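Local coordinates for protein ESSB (Geobacillus thermodenitrificans, PDB 2YNQ) that is an integral membrane component of the type VII secretion system, here as its extracellular fragment, and probably helps build the secretion machinery through self-association, at residues 22-27 with 51-56; 45-50 with 80-85. One frame throughout, in Å; residues are numbered along the deposited sequence.

In the fold
Both contacts belong to the all-helical extracellular fragment, and they share helix 41-53. Interaction 2 (45-50 with 80-85) uses the middle of that helix and packs it against helix 75-85, while interaction 1 (22-27 with 51-56) sets its C-terminal end and the residues just beyond against the start of helix 24-31. Their centres lie about 8 Å apart and they touch, for instance where Val52 CG2 comes within 3.3 Å of Trp81 CD2. Along the chain the segments alternate, 22-27, 45-50, 51-56, 80-85, as expected when one helix is packed between an earlier and a later one. Interaction 2 is internal to the subunit, whereas interaction 1 also borders the second subunit.

Interaction 1: residues 22-27 with 51-56; sequences NKYSDV and YVMTES
Tyr24, in the first turn of helix 24-31, faces the end of helix 41-53, and the backbones approach most closely at Tyr24 CA and Tyr51 CA, 7.3 Å apart. Just before it, Asn22 closes the preceding helix in a Schellman motif with positive phi and Lys23 is the N-cap of the next, so the chain turns sharply and delivers Tyr24 toward Met53 and Thr54.

The tyrosine ring is the platform of the contact, its broad aromatic face letting one residue take the whole bent methionine chain. Met53 CB sits almost squarely over one face, 4.0 Å from the ring centroid and 7° off the normal, a CH-pi contact. Because the methionine chain bends at both chi2 (-69°) and chi3 (-58°), it follows the ring instead of extending past it: CG lies 3.9 Å from Tyr24 CZ, and CE curls round to within 3.8 Å of Tyr24 OH. The sulfur makes an oblique Met-aromatic contact, with SD 5.4 Å from the centroid. A flexible, unbranched side chain suits this place, since it can mould itself along a flat surface. On the opposite face the carbonyl O of Asn22 lies above the plane, toward the rim.

Thr54 contributes its methyl: CG2 meets Tyr24 CB at 3.8 Å, nearer the root of the side chain. Its other branch turns back to the last turn of helix 41-53, where OG1 bonds to Ser50 O, with Tyr51 O also within reach, so a polar residue can be buried here.

Helix 75-85 flanks helix 41-53 through Tyr51 on Ile82 and Val52 on Trp81, and helix 7-19 packs on Val27. Tyr24 packs on Lys139 and Thr54 on Arg113 of the second subunit, so this junction of helices forms part of the interface between the two subunits.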
loop_
_atom_site.group_PDB
_atom_site.type_symbol
_atom_site.label_atom_id
_atom_site.label_comp_id
_atom_site.label_asym_id
_atom_site.label_seq_id
_atom_site.Cartn_x
_atom_site.Cartn_y
_atom_site.Cartn_z
ATOM N N ASN D 22 2.308 -20.651 2.652
ATOM C CA ASN D 22 1.892 -19.286 2.281
ATOM C C ASN D 22 1.182 -18.543 3.403
ATOM O O ASN D 22 0.345 -17.690 3.158
ATOM C CB ASN D 22 0.978 -19.322 1.063
ATOM C CG ASN D 22 1.488 -20.233 -0.023
ATOM O OD1 ASN D 22 2.616 -20.070 -0.503
ATOM N ND2 ASN D 22 0.647 -21.193 -0.447
ATOM N N LYS D 23 1.499 -18.872 4.640
ATOM C CA LYS D 23 0.852 -18.201 5.764
ATOM C C LYS D 23 1.659 -16.979 6.165
ATOM O O LYS D 23 2.262 -16.929 7.241
ATOM C CB LYS D 23 0.658 -19.167 6.936
ATOM C CG LYS D 23 -0.496 -20.123 6.693
ATOM C CD LYS D 23 -0.736 -21.043 7.856
ATOM C CE LYS D 23 -1.903 -21.959 7.560
ATOM N NZ LYS D 23 -2.281 -22.676 8.799
ATOM N N TYR D 24 1.658 -15.995 5.274
ATOM C CA TYR D 24 2.491 -14.805 5.412
ATOM C C TYR D 24 2.300 -14.078 6.755
ATOM O O TYR D 24 3.277 -13.822 7.453
ATOM C CB TYR D 24 2.280 -13.862 4.212
ATOM C CG TYR D 24 2.437 -14.544 2.862
ATOM C CD1 TYR D 24 3.630 -15.152 2.510
ATOM C CD2 TYR D 24 1.393 -14.574 1.937
ATOM C CE1 TYR D 24 3.783 -15.779 1.282
ATOM C CE2 TYR D 24 1.539 -15.204 0.697
ATOM C CZ TYR D 24 2.749 -15.801 0.386
ATOM O OH TYR D 24 2.939 -16.441 -0.820
ATOM N N SER D 25 1.052 -13.784 7.116
ATOM C CA SER D 25 0.756 -13.055 8.346
ATOM C C SER D 25 1.371 -13.774 9.529
ATOM O O SER D 25 1.988 -13.159 10.399
ATOM C CB SER D 25 -0.757 -12.903 8.575
ATOM O OG SER D 25 -1.416 -12.397 7.421
ATOM N N ASP D 26 1.235 -15.090 9.536
ATOM C CA ASP D 26 1.658 -15.898 10.667
ATOM C C ASP D 26 3.176 -16.009 10.736
ATOM O O ASP D 26 3.739 -16.111 11.830
ATOM C CB ASP D 26 0.993 -17.272 10.597
ATOM C CG ASP D 26 0.693 -17.852 11.965
ATOM O OD1 ASP D 26 1.256 -17.353 12.985
ATOM O OD2 ASP D 26 -0.103 -18.825 12.027
ATOM N N VAL D 27 3.834 -15.984 9.573
ATOM C CA VAL D 27 5.286 -15.922 9.508
ATOM C C VAL D 27 5.760 -14.650 10.180
ATOM O O VAL D 27 6.690 -14.680 10.984
ATOM C CB VAL D 27 5.797 -15.920 8.048
ATOM C CG1 VAL D 27 7.265 -15.519 7.983
ATOM C CG2 VAL D 27 5.569 -17.272 7.392
ATOM N N TYR D 51 6.550 -10.074 3.946
ATOM C CA TYR D 51 6.211 -8.658 3.962
ATOM C C TYR D 51 5.882 -8.150 2.578
ATOM O O TYR D 51 4.862 -7.472 2.379
ATOM C CB TYR D 51 7.323 -7.813 4.582
ATOM C CG TYR D 51 7.338 -7.828 6.089
ATOM C CD1 TYR D 51 6.257 -7.337 6.829
ATOM C CD2 TYR D 51 8.432 -8.329 6.773
ATOM C CE1 TYR D 51 6.284 -7.327 8.237
ATOM C CE2 TYR D 51 8.477 -8.333 8.160
ATOM C CZ TYR D 51 7.406 -7.835 8.887
ATOM O OH TYR D 51 7.487 -7.856 10.259
ATOM N N VAL D 52 6.720 -8.493 1.609
ATOM C CA VAL D 52 6.531 -7.948 0.282
ATOM C C VAL D 52 5.217 -8.443 -0.326
ATOM O O VAL D 52 4.565 -7.706 -1.058
ATOM C CB VAL D 52 7.778 -8.186 -0.643
ATOM C CG1 VAL D 52 7.472 -9.148 -1.776
ATOM C CG2 VAL D 52 8.196 -6.883 -1.267
ATOM N N MET D 53 4.814 -9.671 0.008
ATOM C CA MET D 53 3.595 -10.233 -0.556
ATOM C C MET D 53 2.359 -9.555 0.013
ATOM O O MET D 53 1.275 -9.573 -0.611
ATOM C CB MET D 53 3.504 -11.746 -0.304
ATOM C CG MET D 53 4.510 -12.593 -1.081
ATOM S SD MET D 53 4.181 -12.611 -2.858
ATOM C CE MET D 53 2.511 -13.263 -2.850
ATOM N N THR D 54 2.513 -8.968 1.196
ATOM C CA THR D 54 1.383 -8.379 1.898
ATOM C C THR D 54 1.478 -6.848 1.951
ATOM O O THR D 54 0.725 -6.201 2.675
ATOM C CB THR D 54 1.281 -8.944 3.334
ATOM O OG1 THR D 54 2.507 -8.698 4.038
ATOM C CG2 THR D 54 1.041 -10.427 3.305
ATOM N N GLU D 55 2.417 -6.266 1.217
ATOM C CA GLU D 55 2.509 -4.804 1.129
ATOM C C GLU D 55 1.385 -4.280 0.220
ATOM O O GLU D 55 1.213 -4.757 -0.895
ATOM C CB GLU D 55 3.892 -4.388 0.608
ATOM C CG GLU D 55 4.134 -2.897 0.539
ATOM C CD GLU D 55 4.296 -2.236 1.903
ATOM O OE1 GLU D 55 4.372 -2.935 2.935
ATOM O OE2 GLU D 55 4.337 -0.991 1.948
ATOM N N SER D 56 0.609 -3.325 0.708
ATOM C CA SER D 56 -0.465 -2.707 -0.097
ATOM C C SER D 56 0.084 -1.831 -1.190
ATOM O O SER D 56 0.168 -0.638 -1.014
ATOM C CB SER D 56 -1.331 -1.809 0.768
ATOM O OG SER D 56 -1.951 -2.570 1.773
#

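Interaction 2: residues 45-50 with 80-85; sequences YELASS and YWIYIG
Ile82 lies against the backbone of helix 41-53 at Ala48, its CG1 3.8 Å from both Ala48 CA and Ala48 CB. With CG1 beside the backbone N (chi1 -68°), the ethyl arm reaches over the alanine and also touches Leu47, while CG2 adds a further contact with Leu47 CD2 at 4.0 Å. The leucine and isoleucine side chains cross at about a right angle, and a branched isoleucine suits the place because it can touch both neighbours at once. Alanine suits its place because a single methyl admits close approach: Ala48 CA and Ile82 CA are only 5.2 Å apart, and the axes of segments 45-50 and 80-85 come within 8.3 Å at a crossing angle of 53°. Trp81 CB makes a looser contact with Ala48 O, and its indole turns off to the far side, where NE1 is hydrogen-bonded to Ser66 O.

Beyond this apolar shell, the serines of helix 41-53 satisfy their buried hydroxyls locally. Ser49 OG donates to Tyr45 O and Ser50 OG to Glu46 O, each at 2.7 Å, and each carbonyl also receives the N-H of the same serine from the opposite face of its plane.

Helix 24-31 packs on Leu47 and Ser50, while helices 89-99 and 102-118 cover Tyr80 and Ile84, so the crossing is a buried step in a succession of packed helices.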
loop_
_atom_site.group_PDB
_atom_site.type_symbol
_atom_site.label_atom_id
_atom_site.label_comp_id
_atom_site.label_asym_id
_atom_site.label_seq_id
_atom_site.Cartn_x
_atom_site.Cartn_y
_atom_site.Cartn_z
ATOM N N TYR D 45 14.696 -14.489 3.745
ATOM C CA TYR D 45 13.921 -14.706 2.523
ATOM C C TYR D 45 12.450 -14.905 2.826
ATOM O O TYR D 45 11.588 -14.297 2.177
ATOM C CB TYR D 45 14.448 -15.927 1.750
ATOM C CG TYR D 45 13.542 -16.372 0.620
ATOM C CD1 TYR D 45 13.404 -15.595 -0.525
ATOM C CD2 TYR D 45 12.805 -17.564 0.702
ATOM C CE1 TYR D 45 12.554 -15.989 -1.564
ATOM C CE2 TYR D 45 11.952 -17.973 -0.330
ATOM C CZ TYR D 45 11.830 -17.182 -1.469
ATOM O OH TYR D 45 10.993 -17.546 -2.525
ATOM N N GLU D 46 12.168 -15.767 3.806
ATOM C CA GLU D 46 10.806 -16.065 4.221
ATOM C C GLU D 46 10.093 -14.808 4.709
ATOM O O GLU D 46 8.951 -14.540 4.296
ATOM C CB GLU D 46 10.768 -17.146 5.320
ATOM C CG GLU D 46 11.196 -18.548 4.862
ATOM C CD GLU D 46 11.305 -19.572 6.024
ATOM O OE1 GLU D 46 10.827 -19.314 7.153
ATOM O OE2 GLU D 46 11.880 -20.661 5.809
ATOM N N LEU D 47 10.754 -14.058 5.592
ATOM C CA LEU D 47 10.172 -12.860 6.199
ATOM C C LEU D 47 9.946 -11.766 5.152
ATOM O O LEU D 47 8.851 -11.217 5.024
ATOM C CB LEU D 47 11.070 -12.344 7.328
ATOM C CG LEU D 47 10.480 -11.255 8.235
ATOM C CD1 LEU D 47 9.060 -11.631 8.733
ATOM C CD2 LEU D 47 11.419 -10.932 9.422
ATOM N N ALA D 48 10.979 -11.516 4.356
ATOM C CA ALA D 48 10.938 -10.473 3.365
ATOM C C ALA D 48 9.890 -10.806 2.334
ATOM O O ALA D 48 9.121 -9.926 1.935
ATOM C CB ALA D 48 12.303 -10.266 2.733
ATOM N N SER D 49 9.811 -12.072 1.932
ATOM C CA SER D 49 8.775 -12.450 0.969
ATOM C C SER D 49 7.450 -12.204 1.600
ATOM O O SER D 49 6.553 -11.671 0.955
ATOM C CB SER D 49 8.848 -13.913 0.501
ATOM O OG SER D 49 10.113 -14.198 -0.049
ATOM N N SER D 50 7.329 -12.553 2.875
ATOM C CA SER D 50 6.040 -12.437 3.533
ATOM C C SER D 50 5.619 -10.970 3.613
ATOM O O SER D 50 4.460 -10.654 3.335
ATOM C CB SER D 50 6.044 -13.097 4.903
ATOM O OG SER D 50 6.254 -14.492 4.772
ATOM N N TYR D 80 15.535 -4.133 3.354
ATOM C CA TYR D 80 14.690 -3.015 2.959
ATOM C C TYR D 80 13.210 -3.358 3.159
ATOM O O TYR D 80 12.490 -2.630 3.840
ATOM C CB TYR D 80 14.925 -2.641 1.505
ATOM C CG TYR D 80 13.948 -1.601 1.025
ATOM C CD1 TYR D 80 14.234 -0.251 1.159
ATOM C CD2 TYR D 80 12.723 -1.963 0.443
ATOM C CE1 TYR D 80 13.329 0.725 0.726
ATOM C CE2 TYR D 80 11.818 -0.994 0.003
ATOM C CZ TYR D 80 12.131 0.352 0.156
ATOM O OH TYR D 80 11.268 1.349 -0.261
ATOM N N TRP D 81 12.764 -4.470 2.575
ATOM C CA TRP D 81 11.347 -4.811 2.628
ATOM C C TRP D 81 10.879 -5.200 4.018
ATOM O O TRP D 81 9.729 -4.931 4.390
ATOM C CB TRP D 81 10.995 -5.877 1.579
ATOM C CG TRP D 81 10.978 -5.249 0.207
ATOM C CD1 TRP D 81 11.896 -5.419 -0.793
ATOM C CD2 TRP D 81 10.021 -4.284 -0.279
ATOM N NE1 TRP D 81 11.558 -4.631 -1.877
ATOM C CE2 TRP D 81 10.402 -3.942 -1.592
ATOM C CE3 TRP D 81 8.871 -3.693 0.267
ATOM C CZ2 TRP D 81 9.680 -3.022 -2.370
ATOM C CZ3 TRP D 81 8.151 -2.780 -0.505
ATOM C CH2 TRP D 81 8.561 -2.456 -1.810
ATOM N N ILE D 82 11.768 -5.809 4.797
ATOM C CA ILE D 82 11.429 -6.164 6.152
ATOM C C ILE D 82 11.217 -4.885 6.977
ATOM O O ILE D 82 10.248 -4.785 7.755
ATOM C CB ILE D 82 12.502 -7.078 6.797
ATOM C CG1 ILE D 82 12.507 -8.464 6.129
ATOM C CG2 ILE D 82 12.275 -7.171 8.315
ATOM C CD1 ILE D 82 13.754 -9.361 6.444
ATOM N N TYR D 83 12.092 -3.898 6.800
ATOM C CA TYR D 83 11.898 -2.628 7.531
ATOM C C TYR D 83 10.697 -1.849 7.054
ATOM O O TYR D 83 10.004 -1.203 7.862
ATOM C CB TYR D 83 13.106 -1.708 7.446
ATOM C CG TYR D 83 14.383 -2.271 7.992
ATOM C CD1 TYR D 83 14.422 -2.965 9.204
ATOM C CD2 TYR D 83 15.578 -2.063 7.304
ATOM C CE1 TYR D 83 15.636 -3.476 9.693
ATOM C CE2 TYR D 83 16.777 -2.548 7.779
ATOM C CZ TYR D 83 16.800 -3.258 8.972
ATOM O OH TYR D 83 18.026 -3.713 9.416
ATOM N N ILE D 84 10.467 -1.852 5.744
ATOM C CA ILE D 84 9.233 -1.271 5.239
ATOM C C ILE D 84 8.081 -1.976 5.938
ATOM O O ILE D 84 7.195 -1.319 6.471
ATOM C CB ILE D 84 9.055 -1.418 3.718
ATOM C CG1 ILE D 84 10.009 -0.488 2.953
ATOM C CG2 ILE D 84 7.608 -1.155 3.350
ATOM C CD1 ILE D 84 9.692 1.057 3.046
ATOM N N GLY D 85 8.108 -3.312 5.972
ATOM C CA GLY D 85 7.015 -4.076 6.599
ATOM C C GLY D 85 6.824 -3.759 8.080
ATOM O O GLY D 85 5.710 -3.783 8.582
#